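Local coordinates for protein leucine aminopeptidase 2, chloroplastic (Streptomyces sp. BC16019, PDB 5LHK) that probably removes unsubstituted N-terminal amino acids from peptides, as a manganese-binding aminopeptidase of the M17 family, at residues L110-A115 / A155-A160; G262-S267 / A283-A288; D366-V371 / V456-L461. All blocks are in the same frame, centred on the assembly; numbering follows the deposited sequence.

Contact 1 (L110-A115 / A155-A160); sequences LRLDLA and AEVIVA
Arg111 and Asp113 turn their flat groups toward each other beside the methyl of Ala160. The guanidinium receives the carboxylate at its edge, in plane, in a side-on grip by two nitrogens: NE of Arg111 reaches OD1 of Asp113 at 2.8 Å, on the syn lone pair, and NH2 of Arg111 reaches OD2 of Asp113 at 2.9 Å, somewhat out of the carboxylate plane. Both bonds are nearly straight, and together they fix the rotation of both groups. Arginine suits this place because its chain, extended at first and bent only at chi3 (82°), can swing back to a neighbour two residues on. Ala160 is small enough to lie close by, its CB 3.2 Å from OD1 of Asp113 and set obliquely to the guanidinium.

Four backbone hydrogen bonds join the parallel strands, from Leu110 N to Glu156 O at one end to Ala160 N to Leu112 O, 2.8 Å, at the other. Just past the pairing a water donates to Leu112 O and to Ala160 O, 2.8 Å each, and accepts from Ala115 N. It thus bridges the chains where Leu114 and Ala115 turn into a 3-10 segment, and gives Leu112 O a second partner. Leu110, Leu112, Val157 and Val159 share one face, branched apolar residues suited to a covered surface; CD1 of Leu112 turns toward CG1 of Val157, so close that its exact position is doubtful, and more loosely touches CG2 of Val159.

That apolar face is covered by helices 90-102 and 124-139, the latter connecting these two strands as a beta-alpha-beta crossover in the macro-like N-terminal domain. Strand 156-159 is outermost in the sheet within this chain, while strand 38-43 pairs with Arg111 and Asp113 from the other flank.

Contact 2 (G262-S267 / A283-A288); sequences GVTFDS and ADMGGA. With MN (manganese (II) ion), chain B; MN (manganese (II) ion), chain C.
The dinuclear manganese site is built partly here, where Asp266 and Asp284 bring their carboxylates together over one metal ion. OD2 of Asp266 bridges the pair, 2.4 Å from the manganese ion of chain B and 2.1 Å from that of chain C. Asp284 gives OD2 to the first alone, at 2.0 Å. The two carboxylate oxygens, Asp266 OD2 and Asp284 OD2, stand only 3.0 Å apart because both bind the same ion, as neighbouring ligands in its shell. A water also bridges the metals; Lys261 and Glu345 complete the first ion's shell, and Asp343 and Glu345 contribute to the second. The remaining oxygens are held from outside, OD1 of Asp266 by Asn316 and OD1 of Asp284 by Thr373.

With CG anti to the backbone N (chi1 -154°), Asp284 runs alongside Val263, whose CB is 3.4 Å from Asp284 OD2, so that hydrocarbon flanks the metal ligand. The contact belongs to a beta-alpha-beta unit of the catalytic domain: strand 265-266, helix 286-301, then strand 306-316. A type I turn from Ala283 to Gly286 leads into that helix, with Met285 at the N-cap position. Asp284 O accepts a weak hydrogen bond from Val263 N. Gly262, having no side chain, admits a methylene and a methyl against its backbone: its CA is 3.7 Å from CB of Met285 and 3.5 Å from CB of Ala288.

Contact 3 (D366-V371 / V456-L461); sequences DLVVDV and VPWAHL
Strands 367-371 and 458-461 run parallel, 9° apart with their axes 4.7 Å from each other at closest, in the mixed central sheet of the catalytic domain. Val368 and Asp370 each use both N and O toward the partner strand: Val368 N binds Pro457 O, Ala459 N binds Val368 O, Asp370 N binds Ala459 O, and Leu461 N closes the series on Asp370 O at 2.8 Å. CA-H groups support the same acceptors, as where CA of Trp458 lies 3.1 Å from Val368 O. Pro457, which has no N-H to offer, sits just before the strand, its CD against the carbonyl of Asp366.

One face carries Val369, Val371, Ala459 and Leu461. Here the leucine spreads its methyls over both valines, CD1 toward CG1 of Val369 and CD2 toward CG2 of Val371, while Ala459 stays small where helix 394-407 packs close. The other face holds Val368, Trp458, Asp370 and His460, partly covered by helix 440-449. Asp370 is a buried carboxylate; its CG lies between backbone N and carbonyl carbon (chi1 81°), which tips the group over to the other strand. Two ring N-H groups satisfy it, and would be expected to stabilise its negative charge. Trp458 NE1 approaches OD2 of Asp370 nearly along the C-O axis, at 3.0 Å. The imidazole plane of His460 is turned 33° from the carboxylate, and its ND1 donates to the syn lone pair of Asp370 OD1 at 2.6 Å.

In the fold
Contact 1 lies in the N-terminal domain, remote from the metals: its centre is about 35 Å from that of contact 2 and about 38 Å from that of contact 3. The latter two belong to the catalytic domain and share its sheet, where strand 255-263 leads into contact 2 and runs beside strand 367-372 of contact 3. They touch directly, CA of Gly287 packing at 3.9 Å on CG1 of Val371. Contact 2 supplies manganese ligands, whereas contact 3 supplies none of the annotated ones but lies near them: the side chain of Asp370 is about 7 Å from that of the metal ligand Lys261, and that of His460 about 11 Å from a manganese ion.

Contact 1 (L110-A115 / A155-A160)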
loop_
_atom_site.group_PDB
_atom_site.type_symbol
_atom_site.label_atom_id
_atom_site.label_comp_id
_atom_site.label_asym_id
_atom_site.label_seq_id
_atom_site.Cartn_x
_atom_site.Cartn_y
_atom_site.Cartn_z
ATOM N N LEU A 110 15.715 -33.398 37.963
ATOM C CA LEU A 110 14.303 -33.109 38.149
ATOM C C LEU A 110 13.517 -34.406 38.087
ATOM O O LEU A 110 13.614 -35.132 37.101
ATOM C CB LEU A 110 13.809 -32.145 37.072
ATOM C CG LEU A 110 12.286 -31.958 36.935
ATOM C CD1 LEU A 110 11.642 -31.394 38.198
ATOM C CD2 LEU A 110 12.001 -31.061 35.742
ATOM N N ARG A 111 12.738 -34.681 39.133
ATOM C CA ARG A 111 11.794 -35.792 39.127
ATOM C C ARG A 111 10.348 -35.274 39.035
ATOM O O ARG A 111 9.880 -34.536 39.909
ATOM C CB ARG A 111 11.954 -36.659 40.370
ATOM C CG ARG A 111 11.224 -37.987 40.238
ATOM C CD ARG A 111 11.307 -38.811 41.502
ATOM N NE ARG A 111 10.305 -38.382 42.475
ATOM C CZ ARG A 111 10.511 -38.165 43.775
ATOM N NH1 ARG A 111 11.706 -38.339 44.333
ATOM N NH2 ARG A 111 9.490 -37.777 44.539
ATOM N N LEU A 112 9.644 -35.677 37.982
ATOM C CA LEU A 112 8.251 -35.312 37.801
ATOM C C LEU A 112 7.395 -36.426 38.346
ATOM O O LEU A 112 7.512 -37.571 37.889
ATOM C CB LEU A 112 7.953 -35.104 36.320
ATOM C CG LEU A 112 8.742 -33.948 35.693
ATOM C CD1 LEU A 112 9.542 -34.431 34.515
ATOM C CD2 LEU A 112 7.830 -32.827 35.262
ATOM N N ASP A 113 6.572 -36.101 39.339
ATOM C CA ASP A 113 5.580 -37.035 39.882
ATOM C C ASP A 113 4.185 -36.777 39.313
ATOM O O ASP A 113 3.210 -37.389 39.775
ATOM C CB ASP A 113 5.543 -36.948 41.415
ATOM C CG ASP A 113 6.799 -37.488 42.066
ATOM O OD1 ASP A 113 7.745 -37.889 41.367
ATOM O OD2 ASP A 113 6.848 -37.525 43.301
ATOM N N LEU A 114 4.089 -35.921 38.290
ATOM C CA LEU A 114 2.797 -35.466 37.783
ATOM C C LEU A 114 1.869 -36.611 37.374
ATOM O O LEU A 114 0.657 -36.520 37.585
ATOM C CB LEU A 114 2.970 -34.508 36.585
ATOM C CG LEU A 114 3.832 -33.250 36.744
ATOM C CD1 LEU A 114 3.767 -32.427 35.473
ATOM C CD2 LEU A 114 3.399 -32.410 37.922
ATOM N N ALA A 115 2.434 -37.682 36.811
ATOM C CA ALA A 115 1.624 -38.808 36.302
ATOM C C ALA A 115 1.034 -39.688 37.395
ATOM O O ALA A 115 0.203 -40.536 37.090
ATOM C CB ALA A 115 2.434 -39.663 35.332
ATOM N N ALA A 155 20.967 -32.154 34.137
ATOM C CA ALA A 155 21.561 -33.432 33.714
ATOM C C ALA A 155 20.591 -34.639 33.722
ATOM O O ALA A 155 20.944 -35.698 33.196
ATOM C CB ALA A 155 22.770 -33.748 34.598
ATOM N N GLU A 156 19.396 -34.501 34.312
ATOM C CA GLU A 156 18.479 -35.637 34.430
ATOM C C GLU A 156 17.033 -35.191 34.701
ATOM O O GLU A 156 16.762 -34.511 35.697
ATOM C CB GLU A 156 18.960 -36.583 35.550
ATOM C CG GLU A 156 19.100 -38.040 35.130
ATOM C CD GLU A 156 19.252 -39.005 36.304
ATOM O OE1 GLU A 156 18.943 -40.198 36.102
ATOM O OE2 GLU A 156 19.672 -38.593 37.418
ATOM N N VAL A 157 16.130 -35.569 33.793
ATOM C CA VAL A 157 14.690 -35.512 34.021
ATOM C C VAL A 157 14.154 -36.934 34.138
ATOM O O VAL A 157 14.346 -37.747 33.248
ATOM C CB VAL A 157 13.965 -34.788 32.884
ATOM C CG1 VAL A 157 12.465 -34.724 33.137
ATOM C CG2 VAL A 157 14.528 -33.391 32.754
ATOM N N ILE A 158 13.484 -37.214 35.245
ATOM C CA ILE A 158 12.973 -38.531 35.550
ATOM C C ILE A 158 11.458 -38.379 35.656
ATOM O O ILE A 158 10.976 -37.409 36.249
ATOM C CB ILE A 158 13.580 -39.023 36.876
ATOM C CG1 ILE A 158 15.111 -39.095 36.762
ATOM C CG2 ILE A 158 13.037 -40.385 37.264
ATOM C CD1 ILE A 158 15.829 -39.144 38.095
ATOM N N VAL A 159 10.714 -39.312 35.064
ATOM C CA VAL A 159 9.255 -39.339 35.185
ATOM C C VAL A 159 8.900 -40.485 36.121
ATOM O O VAL A 159 9.196 -41.627 35.804
ATOM C CB VAL A 159 8.577 -39.541 33.817
ATOM C CG1 VAL A 159 7.067 -39.554 33.966
ATOM C CG2 VAL A 159 8.990 -38.436 32.853
ATOM N N ALA A 160 8.294 -40.183 37.270
ATOM C CA ALA A 160 7.905 -41.217 38.246
ATOM C C ALA A 160 6.560 -41.854 37.874
ATOM O O ALA A 160 5.545 -41.161 37.820
ATOM C CB ALA A 160 7.832 -40.633 39.647
HETATM O O HOH W 1 5.166 -38.578 36.804
#

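Contact 2 (G262-S267 / A283-A288)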
loop_
_atom_site.group_PDB
_atom_site.type_symbol
_atom_site.label_atom_id
_atom_site.label_comp_id
_atom_site.label_asym_id
_atom_site.label_seq_id
_atom_site.Cartn_x
_atom_site.Cartn_y
_atom_site.Cartn_z
ATOM N N GLY A 262 9.297 -29.953 1.075
ATOM C CA GLY A 262 10.597 -29.549 1.588
ATOM C C GLY A 262 11.207 -28.340 0.888
ATOM O O GLY A 262 12.342 -28.377 0.437
ATOM N N VAL A 263 10.469 -27.249 0.810
ATOM C CA VAL A 263 11.036 -26.013 0.275
ATOM C C VAL A 263 11.873 -25.424 1.404
ATOM O O VAL A 263 11.345 -24.907 2.388
ATOM C CB VAL A 263 9.958 -25.039 -0.237
ATOM C CG1 VAL A 263 10.585 -23.732 -0.702
ATOM C CG2 VAL A 263 9.189 -25.685 -1.390
ATOM N N THR A 264 13.185 -25.541 1.269
ATOM C CA THR A 264 14.093 -25.175 2.343
ATOM C C THR A 264 14.171 -23.673 2.529
ATOM O O THR A 264 14.509 -23.210 3.609
ATOM C CB THR A 264 15.498 -25.744 2.122
ATOM O OG1 THR A 264 16.035 -25.263 0.883
ATOM C CG2 THR A 264 15.434 -27.268 2.124
ATOM N N PHE A 265 13.860 -22.920 1.471
ATOM C CA PHE A 265 13.757 -21.474 1.541
ATOM C C PHE A 265 12.797 -20.993 0.474
ATOM O O PHE A 265 13.044 -21.178 -0.726
ATOM C CB PHE A 265 15.126 -20.829 1.327
ATOM C CG PHE A 265 15.117 -19.341 1.512
ATOM C CD1 PHE A 265 14.940 -18.788 2.773
ATOM C CD2 PHE A 265 15.255 -18.491 0.418
ATOM C CE1 PHE A 265 14.911 -17.407 2.945
ATOM C CE2 PHE A 265 15.226 -17.112 0.578
ATOM C CZ PHE A 265 15.060 -16.569 1.846
ATOM N N ASP A 266 11.703 -20.379 0.911
ATOM C CA ASP A 266 10.705 -19.828 -0.002
ATOM C C ASP A 266 10.739 -18.301 -0.019
ATOM O O ASP A 266 10.072 -17.659 0.775
ATOM C CB ASP A 266 9.317 -20.344 0.383
ATOM C CG ASP A 266 8.251 -20.003 -0.654
ATOM O OD1 ASP A 266 8.599 -19.493 -1.746
ATOM O OD2 ASP A 266 7.055 -20.261 -0.370
ATOM N N SER A 267 11.506 -17.733 -0.949
ATOM C CA SER A 267 11.512 -16.281 -1.153
ATOM C C SER A 267 10.300 -15.756 -1.900
ATOM O O SER A 267 10.049 -14.555 -1.893
ATOM C CB SER A 267 12.742 -15.849 -1.933
ATOM O OG SER A 267 12.559 -16.124 -3.315
ATOM N N ALA A 283 11.141 -21.829 7.060
ATOM C CA ALA A 283 10.228 -22.807 7.670
ATOM C C ALA A 283 9.317 -23.498 6.663
ATOM O O ALA A 283 8.442 -24.263 7.054
ATOM C CB ALA A 283 9.376 -22.132 8.743
ATOM N N ASP A 284 9.536 -23.265 5.368
ATOM C CA ASP A 284 8.651 -23.785 4.343
ATOM C C ASP A 284 8.937 -25.271 4.041
ATOM O O ASP A 284 8.389 -25.847 3.103
ATOM C CB ASP A 284 8.771 -22.903 3.095
ATOM C CG ASP A 284 7.534 -22.931 2.230
ATOM O OD1 ASP A 284 6.413 -23.048 2.781
ATOM O OD2 ASP A 284 7.677 -22.823 0.989
ATOM N N MET A 285 9.801 -25.891 4.847
ATOM C CA MET A 285 10.107 -27.329 4.756
ATOM C C MET A 285 9.555 -28.089 5.967
ATOM O O MET A 285 9.950 -29.230 6.218
ATOM C CB MET A 285 11.629 -27.557 4.563
ATOM C CG MET A 285 12.572 -26.673 5.394
ATOM S SD MET A 285 12.252 -26.625 7.171
ATOM C CE MET A 285 12.782 -28.246 7.669
ATOM N N GLY A 286 8.626 -27.460 6.699
ATOM C CA GLY A 286 8.023 -28.039 7.902
ATOM C C GLY A 286 7.288 -29.346 7.646
ATOM O O GLY A 286 7.283 -30.242 8.503
ATOM N N GLY A 287 6.666 -29.459 6.478
ATOM C CA GLY A 287 6.000 -30.688 6.096
ATOM C C GLY A 287 6.987 -31.827 5.923
ATOM O O GLY A 287 6.768 -32.926 6.432
ATOM N N ALA A 288 8.077 -31.562 5.199
ATOM C CA ALA A 288 9.149 -32.542 5.033
ATOM C C ALA A 288 9.744 -32.924 6.384
ATOM O O ALA A 288 10.005 -34.095 6.636
ATOM C CB ALA A 288 10.231 -32.017 4.099
HETATM MN MN MN B . 6.021 -22.379 -0.085
HETATM MN MN MN C . 5.420 -19.796 -1.689
HETATM O O HOH W 2 4.119 -21.351 -0.543
HETATM O O HOH W 3 3.742 -18.784 -0.056
#

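Contact 3 (D366-V371 / V456-L461)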
loop_
_atom_site.group_PDB
_atom_site.type_symbol
_atom_site.label_atom_id
_atom_site.label_comp_id
_atom_site.label_asym_id
_atom_site.label_seq_id
_atom_site.Cartn_x
_atom_site.Cartn_y
_atom_site.Cartn_z
ATOM N N ASP A 366 -0.953 -48.143 -0.621
ATOM C CA ASP A 366 -2.398 -48.268 -0.412
ATOM C C ASP A 366 -3.057 -46.952 -0.027
ATOM O O ASP A 366 -4.237 -46.774 -0.283
ATOM C CB ASP A 366 -2.718 -49.314 0.665
ATOM C CG ASP A 366 -2.159 -50.697 0.337
ATOM O OD1 ASP A 366 -1.433 -50.834 -0.679
ATOM O OD2 ASP A 366 -2.441 -51.643 1.113
ATOM N N LEU A 367 -2.319 -46.051 0.623
ATOM C CA LEU A 367 -2.830 -44.717 0.906
ATOM C C LEU A 367 -1.721 -43.700 1.041
ATOM O O LEU A 367 -0.601 -44.040 1.411
ATOM C CB LEU A 367 -3.786 -44.726 2.114
ATOM C CG LEU A 367 -3.447 -44.495 3.583
ATOM C CD1 LEU A 367 -3.209 -43.042 3.925
ATOM C CD2 LEU A 367 -4.637 -44.991 4.397
ATOM N N VAL A 368 -2.054 -42.452 0.720
ATOM C CA VAL A 368 -1.085 -41.358 0.653
ATOM C C VAL A 368 -1.531 -40.194 1.525
ATOM O O VAL A 368 -2.656 -39.733 1.399
ATOM C CB VAL A 368 -0.926 -40.867 -0.792
ATOM C CG1 VAL A 368 0.003 -39.661 -0.870
ATOM C CG2 VAL A 368 -0.414 -41.996 -1.660
ATOM N N VAL A 369 -0.645 -39.721 2.398
ATOM C CA VAL A 369 -0.897 -38.523 3.222
ATOM C C VAL A 369 0.193 -37.527 2.905
ATOM O O VAL A 369 1.382 -37.872 2.986
ATOM C CB VAL A 369 -0.855 -38.843 4.726
ATOM C CG1 VAL A 369 -0.990 -37.582 5.573
ATOM C CG2 VAL A 369 -1.951 -39.840 5.063
ATOM N N ASP A 370 -0.189 -36.320 2.499
ATOM C CA ASP A 370 0.803 -35.258 2.294
ATOM C C ASP A 370 0.726 -34.230 3.416
ATOM O O ASP A 370 -0.347 -33.975 3.971
ATOM C CB ASP A 370 0.703 -34.616 0.905
ATOM C CG ASP A 370 -0.388 -33.589 0.805
ATOM O OD1 ASP A 370 -0.217 -32.491 1.355
ATOM O OD2 ASP A 370 -1.415 -33.868 0.164
ATOM N N VAL A 371 1.886 -33.674 3.758
ATOM C CA VAL A 371 2.010 -32.675 4.810
ATOM C C VAL A 371 2.809 -31.527 4.218
ATOM O O VAL A 371 3.877 -31.745 3.636
ATOM C CB VAL A 371 2.705 -33.247 6.064
ATOM C CG1 VAL A 371 2.647 -32.253 7.213
ATOM C CG2 VAL A 371 2.049 -34.561 6.484
ATOM N N VAL A 456 -7.032 -44.356 -4.815
ATOM C CA VAL A 456 -6.068 -44.346 -3.705
ATOM C C VAL A 456 -6.607 -43.382 -2.647
ATOM O O VAL A 456 -6.752 -42.199 -2.931
ATOM C CB VAL A 456 -4.653 -43.916 -4.175
ATOM C CG1 VAL A 456 -3.678 -43.821 -3.006
ATOM C CG2 VAL A 456 -4.130 -44.887 -5.228
ATOM N N PRO A 457 -6.928 -43.881 -1.434
ATOM C CA PRO A 457 -7.283 -42.964 -0.356
ATOM C C PRO A 457 -6.154 -41.957 -0.078
ATOM O O PRO A 457 -4.977 -42.319 -0.091
ATOM C CB PRO A 457 -7.489 -43.889 0.847
ATOM C CG PRO A 457 -7.841 -45.209 0.274
ATOM C CD PRO A 457 -7.104 -45.291 -1.033
ATOM N N TRP A 458 -6.528 -40.704 0.153
ATOM C CA TRP A 458 -5.561 -39.627 0.287
ATOM C C TRP A 458 -6.014 -38.605 1.317
ATOM O O TRP A 458 -7.209 -38.311 1.427
ATOM C CB TRP A 458 -5.331 -38.984 -1.086
ATOM C CG TRP A 458 -4.782 -37.585 -1.083
ATOM C CD1 TRP A 458 -3.486 -37.211 -0.869
ATOM C CD2 TRP A 458 -5.514 -36.382 -1.328
ATOM N NE1 TRP A 458 -3.366 -35.844 -0.964
ATOM C CE2 TRP A 458 -4.598 -35.312 -1.251
ATOM C CE3 TRP A 458 -6.858 -36.103 -1.611
ATOM C CZ2 TRP A 458 -4.986 -33.981 -1.446
ATOM C CZ3 TRP A 458 -7.242 -34.782 -1.801
ATOM C CH2 TRP A 458 -6.309 -33.739 -1.710
ATOM N N ALA A 459 -5.056 -38.084 2.083
ATOM C CA ALA A 459 -5.324 -36.958 2.976
ATOM C C ALA A 459 -4.235 -35.917 2.815
ATOM O O ALA A 459 -3.083 -36.262 2.561
ATOM C CB ALA A 459 -5.429 -37.411 4.421
ATOM N N HIS A 460 -4.622 -34.648 2.970
ATOM C CA HIS A 460 -3.719 -33.513 2.820
ATOM C C HIS A 460 -3.775 -32.666 4.080
ATOM O O HIS A 460 -4.862 -32.283 4.515
ATOM C CB HIS A 460 -4.141 -32.713 1.590
ATOM C CG HIS A 460 -3.637 -31.304 1.551
ATOM N ND1 HIS A 460 -2.306 -30.984 1.685
ATOM C CD2 HIS A 460 -4.284 -30.135 1.340
ATOM C CE1 HIS A 460 -2.153 -29.679 1.571
ATOM N NE2 HIS A 460 -3.338 -29.140 1.363
ATOM N N LEU A 461 -2.602 -32.394 4.656
ATOM C CA LEU A 461 -2.471 -31.624 5.882
ATOM C C LEU A 461 -1.733 -30.338 5.560
ATOM O O LEU A 461 -0.552 -30.372 5.212
ATOM C CB LEU A 461 -1.686 -32.407 6.932
ATOM C CG LEU A 461 -2.414 -33.446 7.779
ATOM C CD1 LEU A 461 -3.206 -34.399 6.922
ATOM C CD2 LEU A 461 -1.406 -34.202 8.644
#